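Local coordinates for clavulanic acid biosynthesis oligopeptide binding protein 2 (Streptomyces clavuligerus, PDB 2WOL) that probably binds oligopeptides as an extracellular solute-binding protein of family 5, and belongs to the biosynthetic pathway of the beta-lactamase inhibitor clavulanic acid, at residues T51-V54 against W55-L58; L550-I553 against Q554-G557. One frame throughout, in Å; residues are numbered along the deposited sequence.

Overall arrangement
The chain leaves strand 34-39 of a mixed five-stranded sheet, runs through a loop and enters helix 54-63; interaction 1 closes the end of that loop onto the first turn of the helix. Nearly five hundred residues later strand 550-551, paired antiparallel with 544-545, passes into a short 3-10 turn, and interaction 2 closes this turn before strand 557-558. The two contacts follow in series and neither nests nor crosses, yet they meet in space: CD2 of Leu58 packs 3.6 Å from CG1 of Ile553, and Val54 touches Leu550. The C-terminal segment thereby lies against helix 54-63, while Ile553 also reaches strand 34-39.

Interaction 1: residues T51-V54 against W55-L58; sequences TYYV and WVWL
Trp57 turns its indole back over the N-terminus of its own helix, meeting Thr51, Tyr52 and the backbone of Tyr53 and Val54. Tyr53 is the N-cap of helix 54-63 in this type 2 periplasmic-binding-protein fold, and the contact is the local join of the preceding loop to the first turn. With CG anti to the carbonyl carbon (chi1 -61°), the Trp57 indole swings back over the turn, and the rotation of the ring about CB-CG points its N-H at the loop: NE1 donates to Thr51 O at 2.9 Å, nearly straight at 168°. The acceptor lies close to the indole plane, but the donor sits above the Thr51 carbonyl plane. One indole face takes Tyr53 O, 3.4 Å above the plane, and CA of Val54. Tyr52 lies alongside the six-membered ring of the indole, at its CZ2-CH2 side, pointing the same way; its CD2 comes within 3.3 Å of Trp57 CZ2, with the two rings inclined at 48°. The tyrosine hydroxyl bonds to Asp456, which also touches Trp57, and a glycerol, probably from the crystallisation liquor, lies near the indole and may mark a pocket.

A second aromatic pair lies farther round the turn. Tyr53 and Trp55 run side by side, their rings offset so that little of one faces the other. Instead CB of Tyr53 makes a CH-pi contact over the face of the Trp55 five-membered ring. CG2 of Val56 fits against the edge of the Tyr53 ring, and also lies over that same Trp55 face. Thr51 OG1, hydrogen-bonded to Asp44, also lies 3.2 Å from CB of Val56. Tyr53 O, the atom facing the indole, accepts from Trp57 N at 2.9 Å and, weakly, from Val56 N.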
ATOM      1  N   THR A  51      -4.178  -8.197   9.054  1.00  7.99           N
ATOM      2  CA  THR A  51      -3.471  -6.923   9.037  1.00  7.91           C
ATOM      3  C   THR A  51      -3.608  -6.180   7.705  1.00  8.12           C
ATOM      4  O   THR A  51      -3.526  -6.780   6.624  1.00  8.01           O
ATOM      5  CB  THR A  51      -1.980  -7.068   9.416  1.00  7.60           C
ATOM      6  OG1 THR A  51      -1.358  -5.781   9.327  1.00  7.35           O
ATOM      7  CG2 THR A  51      -1.252  -8.052   8.481  1.00  7.27           C
ATOM      8  N   TYR A  52      -3.820  -4.870   7.811  1.00  8.53           N
ATOM      9  CA  TYR A  52      -3.891  -3.988   6.650  1.00  9.02           C
ATOM     10  C   TYR A  52      -2.956  -2.787   6.819  1.00  9.46           C
ATOM     11  O   TYR A  52      -3.159  -1.746   6.184  1.00 10.34           O
ATOM     12  CB  TYR A  52      -5.330  -3.504   6.403  1.00  9.17           C
ATOM     13  CG  TYR A  52      -5.792  -3.684   4.971  1.00  9.16           C
ATOM     14  CD1 TYR A  52      -6.970  -4.372   4.682  1.00  9.03           C
ATOM     15  CD2 TYR A  52      -5.037  -3.194   3.904  1.00  9.58           C
ATOM     16  CE1 TYR A  52      -7.396  -4.554   3.367  1.00  9.68           C
ATOM     17  CE2 TYR A  52      -5.449  -3.374   2.583  1.00  9.85           C
ATOM     18  CZ  TYR A  52      -6.629  -4.057   2.324  1.00  8.97           C
ATOM     19  OH  TYR A  52      -7.049  -4.244   1.027  1.00  9.95           O
ATOM     20  N   TYR A  53      -1.951  -2.928   7.688  1.00  9.26           N
ATOM     21  CA  TYR A  53      -0.912  -1.911   7.844  1.00  9.56           C
ATOM     22  C   TYR A  53       0.283  -2.284   6.985  1.00  9.32           C
ATOM     23  O   TYR A  53       0.803  -3.402   7.095  1.00  9.01           O
ATOM     24  CB  TYR A  53      -0.425  -1.811   9.294  1.00  9.80           C
ATOM     25  CG  TYR A  53      -1.343  -1.137  10.300  1.00 10.37           C
ATOM     26  CD1 TYR A  53      -2.534  -0.519   9.914  1.00 11.34           C
ATOM     27  CD2 TYR A  53      -0.990  -1.105  11.648  1.00 11.14           C
ATOM     28  CE1 TYR A  53      -3.358   0.102  10.862  1.00 12.23           C
ATOM     29  CE2 TYR A  53      -1.795  -0.489  12.596  1.00 12.36           C
ATOM     30  CZ  TYR A  53      -2.974   0.110  12.197  1.00 11.84           C
ATOM     31  OH  TYR A  53      -3.761   0.713  13.151  1.00 13.14           O
ATOM     32  N   VAL A  54       0.734  -1.351   6.151  1.00  9.20           N
ATOM     33  CA  VAL A  54       1.897  -1.587   5.292  1.00  9.08           C
ATOM     34  C   VAL A  54       3.112  -2.016   6.118  1.00  8.56           C
ATOM     35  O   VAL A  54       3.820  -2.949   5.739  1.00  8.42           O
ATOM     36  CB  VAL A  54       2.242  -0.361   4.406  1.00  9.59           C
ATOM     37  CG1 VAL A  54       3.469  -0.647   3.547  1.00  9.99           C
ATOM     38  CG2 VAL A  54       1.061   0.007   3.520  1.00 10.76           C
ATOM     39  N   TRP A  55       3.323  -1.358   7.257  1.00  7.95           N
ATOM     40  CA  TRP A  55       4.478  -1.657   8.097  1.00  7.68           C
ATOM     41  C   TRP A  55       4.380  -3.008   8.809  1.00  7.69           C
ATOM     42  O   TRP A  55       5.397  -3.589   9.188  1.00  8.01           O
ATOM     43  CB  TRP A  55       4.784  -0.513   9.070  1.00  7.64           C
ATOM     44  CG  TRP A  55       3.747  -0.235  10.124  1.00  7.04           C
ATOM     45  CD1 TRP A  55       2.705   0.646  10.040  1.00  7.73           C
ATOM     46  CD2 TRP A  55       3.693  -0.798  11.443  1.00  7.33           C
ATOM     47  NE1 TRP A  55       1.991   0.649  11.217  1.00  8.30           N
ATOM     48  CE2 TRP A  55       2.580  -0.222  12.097  1.00  7.08           C
ATOM     49  CE3 TRP A  55       4.477  -1.734  12.134  1.00  7.62           C
ATOM     50  CZ2 TRP A  55       2.230  -0.553  13.412  1.00  8.02           C
ATOM     51  CZ3 TRP A  55       4.127  -2.064  13.446  1.00  7.56           C
ATOM     52  CH2 TRP A  55       3.014  -1.473  14.067  1.00  7.73           C
ATOM     53  N   VAL A  56       3.159  -3.503   8.994  1.00  7.51           N
ATOM     54  CA  VAL A  56       2.983  -4.845   9.540  1.00  7.64           C
ATOM     55  C   VAL A  56       3.189  -5.889   8.433  1.00  7.55           C
ATOM     56  O   VAL A  56       3.744  -6.959   8.690  1.00  7.67           O
ATOM     57  CB  VAL A  56       1.631  -5.021  10.266  1.00  7.32           C
ATOM     58  CG1 VAL A  56       1.501  -6.439  10.824  1.00  7.89           C
ATOM     59  CG2 VAL A  56       1.502  -4.004  11.399  1.00  7.94           C
ATOM     60  N   TRP A  57       2.779  -5.579   7.201  1.00  7.41           N
ATOM     61  CA  TRP A  57       3.134  -6.437   6.063  1.00  7.93           C
ATOM     62  C   TRP A  57       4.655  -6.559   5.972  1.00  8.03           C
ATOM     63  O   TRP A  57       5.195  -7.637   5.725  1.00  8.33           O
ATOM     64  CB  TRP A  57       2.583  -5.894   4.745  1.00  8.43           C
ATOM     65  CG  TRP A  57       1.089  -5.795   4.687  1.00  9.19           C
ATOM     66  CD1 TRP A  57       0.188  -6.439   5.489  1.00  9.71           C
ATOM     67  CD2 TRP A  57       0.316  -5.000   3.771  1.00  9.93           C
ATOM     68  NE1 TRP A  57      -1.094  -6.099   5.129  1.00  9.05           N
ATOM     69  CE2 TRP A  57      -1.046  -5.218   4.078  1.00  9.79           C
ATOM     70  CE3 TRP A  57       0.644  -4.124   2.721  1.00 10.88           C
ATOM     71  CZ2 TRP A  57      -2.085  -4.592   3.376  1.00 10.46           C
ATOM     72  CZ3 TRP A  57      -0.395  -3.502   2.014  1.00 10.39           C
ATOM     73  CH2 TRP A  57      -1.743  -3.739   2.353  1.00 10.55           C
ATOM     74  N   LEU A  58       5.335  -5.436   6.186  1.00  8.33           N
ATOM     75  CA  LEU A  58       6.789  -5.386   6.190  1.00  8.44           C
ATOM     76  C   LEU A  58       7.369  -6.250   7.317  1.00  8.42           C
ATOM     77  O   LEU A  58       8.309  -7.017   7.100  1.00  8.60           O
ATOM     78  CB  LEU A  58       7.225  -3.926   6.338  1.00  8.62           C
ATOM     79  CG  LEU A  58       8.695  -3.545   6.222  1.00  9.58           C
ATOM     80  CD1 LEU A  58       9.162  -3.675   4.772  1.00 10.44           C
ATOM     81  CD2 LEU A  58       8.857  -2.125   6.727  1.00 10.83           C
TER

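Interaction 2: residues L550-I553 against Q554-G557; sequences LYDI and QAMG
The carboxylate of Asp552 and the amide of Gln554 are turned 55° against each other. NE2 of Gln554 donates to Asp552 OD2 at 3.0 Å: the acceptor lies close to the amide plane, whereas the donor stands above the carboxylate plane. The glutamine chain is folded to get there: CG, between the backbone N and the carbonyl carbon (chi1 71°), sits 3.3 Å from Asp552 OD1, and the bend at chi2 then swings the amide so that NE2 reaches OD2. A water bridges OD1 to Gln554 N, and Arg61 of helix 54-63 forms a salt bridge to OD1, so several partners fix the carboxylate. The Tyr551 ring meets the Met556 methyl obliquely.

Between strands 550-551 and 557-558 the chain makes an inverse gamma turn centred on Asp552 and runs through Ile553 straight into a 3-10 turn. Ala555 N bonds to Asp552 O, and Met556 N to Ile553 O at 3.0 Å; both donors stand above the carbonyl planes.

Met556, extended beyond CG, reaches back along the turn. Its CE comes within 3.4 Å of Tyr551 CB and 4.0 Å of Ile553 CD1, and all three side chains touch Ile271 of strand 271-272. A second water lies 2.8 Å from Met556 O and 2.9 Å from Ile553 O.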
ATOM      1  N   LEU A 550       9.297   1.733   2.154  1.00  8.63           N
ATOM      2  CA  LEU A 550       9.817   1.636   3.516  1.00  8.20           C
ATOM      3  C   LEU A 550      11.069   0.775   3.483  1.00  7.66           C
ATOM      4  O   LEU A 550      11.216  -0.064   2.603  1.00  7.35           O
ATOM      5  CB  LEU A 550       8.791   0.954   4.430  1.00  8.41           C
ATOM      6  CG  LEU A 550       7.411   1.582   4.632  1.00  9.61           C
ATOM      7  CD1 LEU A 550       6.490   0.653   5.398  1.00 10.19           C
ATOM      8  CD2 LEU A 550       7.517   2.910   5.339  1.00 11.26           C
ATOM      9  N   TYR A 551      11.961   0.967   4.451  1.00  7.13           N
ATOM     10  CA  TYR A 551      13.132   0.104   4.585  1.00  7.11           C
ATOM     11  C   TYR A 551      12.727  -1.359   4.732  1.00  6.91           C
ATOM     12  O   TYR A 551      11.756  -1.671   5.425  1.00  7.05           O
ATOM     13  CB  TYR A 551      13.937   0.487   5.819  1.00  7.19           C
ATOM     14  CG  TYR A 551      14.645   1.828   5.785  1.00  6.89           C
ATOM     15  CD1 TYR A 551      14.744   2.601   6.944  1.00  7.19           C
ATOM     16  CD2 TYR A 551      15.225   2.312   4.617  1.00  7.04           C
ATOM     17  CE1 TYR A 551      15.410   3.821   6.941  1.00  6.86           C
ATOM     18  CE2 TYR A 551      15.880   3.535   4.597  1.00  7.42           C
ATOM     19  CZ  TYR A 551      15.972   4.281   5.763  1.00  7.01           C
ATOM     20  OH  TYR A 551      16.628   5.495   5.781  1.00  7.53           O
ATOM     21  N   ASP A 552      13.482  -2.258   4.104  1.00  6.78           N
ATOM     22  CA  ASP A 552      13.222  -3.684   4.274  1.00  6.86           C
ATOM     23  C   ASP A 552      13.845  -4.160   5.583  1.00  6.83           C
ATOM     24  O   ASP A 552      14.996  -4.596   5.626  1.00  6.92           O
ATOM     25  CB  ASP A 552      13.745  -4.493   3.091  1.00  7.11           C
ATOM     26  CG  ASP A 552      13.191  -5.907   3.058  1.00  7.48           C
ATOM     27  OD1 ASP A 552      12.178  -6.175   3.745  1.00  6.96           O
ATOM     28  OD2 ASP A 552      13.759  -6.748   2.329  1.00  8.99           O
ATOM     29  N   ILE A 553      13.064  -4.050   6.651  1.00  6.96           N
ATOM     30  CA  ILE A 553      13.492  -4.405   7.998  1.00  7.00           C
ATOM     31  C   ILE A 553      14.166  -5.774   8.067  1.00  7.01           C
ATOM     32  O   ILE A 553      15.194  -5.923   8.717  1.00  6.96           O
ATOM     33  CB  ILE A 553      12.290  -4.377   8.977  1.00  7.50           C
ATOM     34  CG1 ILE A 553      11.594  -3.006   8.953  1.00  8.30           C
ATOM     35  CG2 ILE A 553      12.708  -4.801  10.389  1.00  7.95           C
ATOM     36  CD1 ILE A 553      12.451  -1.821   9.377  1.00  8.85           C
ATOM     37  N   GLN A 554      13.586  -6.765   7.392  1.00  7.15           N
ATOM     38  CA  GLN A 554      14.072  -8.142   7.485  1.00  7.46           C
ATOM     39  C   GLN A 554      15.517  -8.313   7.001  1.00  7.74           C
ATOM     40  O   GLN A 554      16.195  -9.253   7.401  1.00  8.05           O
ATOM     41  CB  GLN A 554      13.126  -9.109   6.760  1.00  7.69           C
ATOM     42  CG  GLN A 554      13.127  -9.017   5.240  1.00  7.35           C
ATOM     43  CD  GLN A 554      14.239  -9.825   4.604  1.00  8.57           C
ATOM     44  OE1 GLN A 554      14.726 -10.797   5.188  1.00  8.73           O
ATOM     45  NE2 GLN A 554      14.642  -9.438   3.396  1.00  8.13           N
ATOM     46  N   ALA A 555      15.968  -7.405   6.140  1.00  7.59           N
ATOM     47  CA  ALA A 555      17.316  -7.482   5.575  1.00  7.59           C
ATOM     48  C   ALA A 555      18.393  -6.927   6.508  1.00  7.42           C
ATOM     49  O   ALA A 555      19.584  -7.168   6.303  1.00  7.80           O
ATOM     50  CB  ALA A 555      17.361  -6.758   4.244  1.00  7.35           C
ATOM     51  N   MET A 556      17.971  -6.190   7.531  1.00  7.38           N
ATOM     52  CA  MET A 556      18.889  -5.429   8.372  1.00  7.69           C
ATOM     53  C   MET A 556      19.658  -6.291   9.355  1.00  7.71           C
ATOM     54  O   MET A 556      19.163  -7.312   9.825  1.00  8.29           O
ATOM     55  CB  MET A 556      18.131  -4.359   9.147  1.00  7.72           C
ATOM     56  CG  MET A 556      17.567  -3.263   8.287  1.00  8.01           C
ATOM     57  SD  MET A 556      16.497  -2.199   9.254  1.00  7.92           S
ATOM     58  CE  MET A 556      16.095  -0.973   8.013  1.00  9.10           C
ATOM     59  N   GLY A 557      20.871  -5.851   9.669  1.00  7.58           N
ATOM     60  CA  GLY A 557      21.640  -6.412  10.774  1.00  7.90           C
ATOM     61  C   GLY A 557      22.233  -5.302  11.620  1.00  8.54           C
ATOM     62  O   GLY A 557      21.895  -4.128  11.454  1.00  7.82           O
TER
HETATM   63  O   HOH W   1      10.931  -6.461   6.295  1.00  8.29           O
HETATM   64  O   HOH W   2      16.450  -7.744  10.518  1.00 10.50           O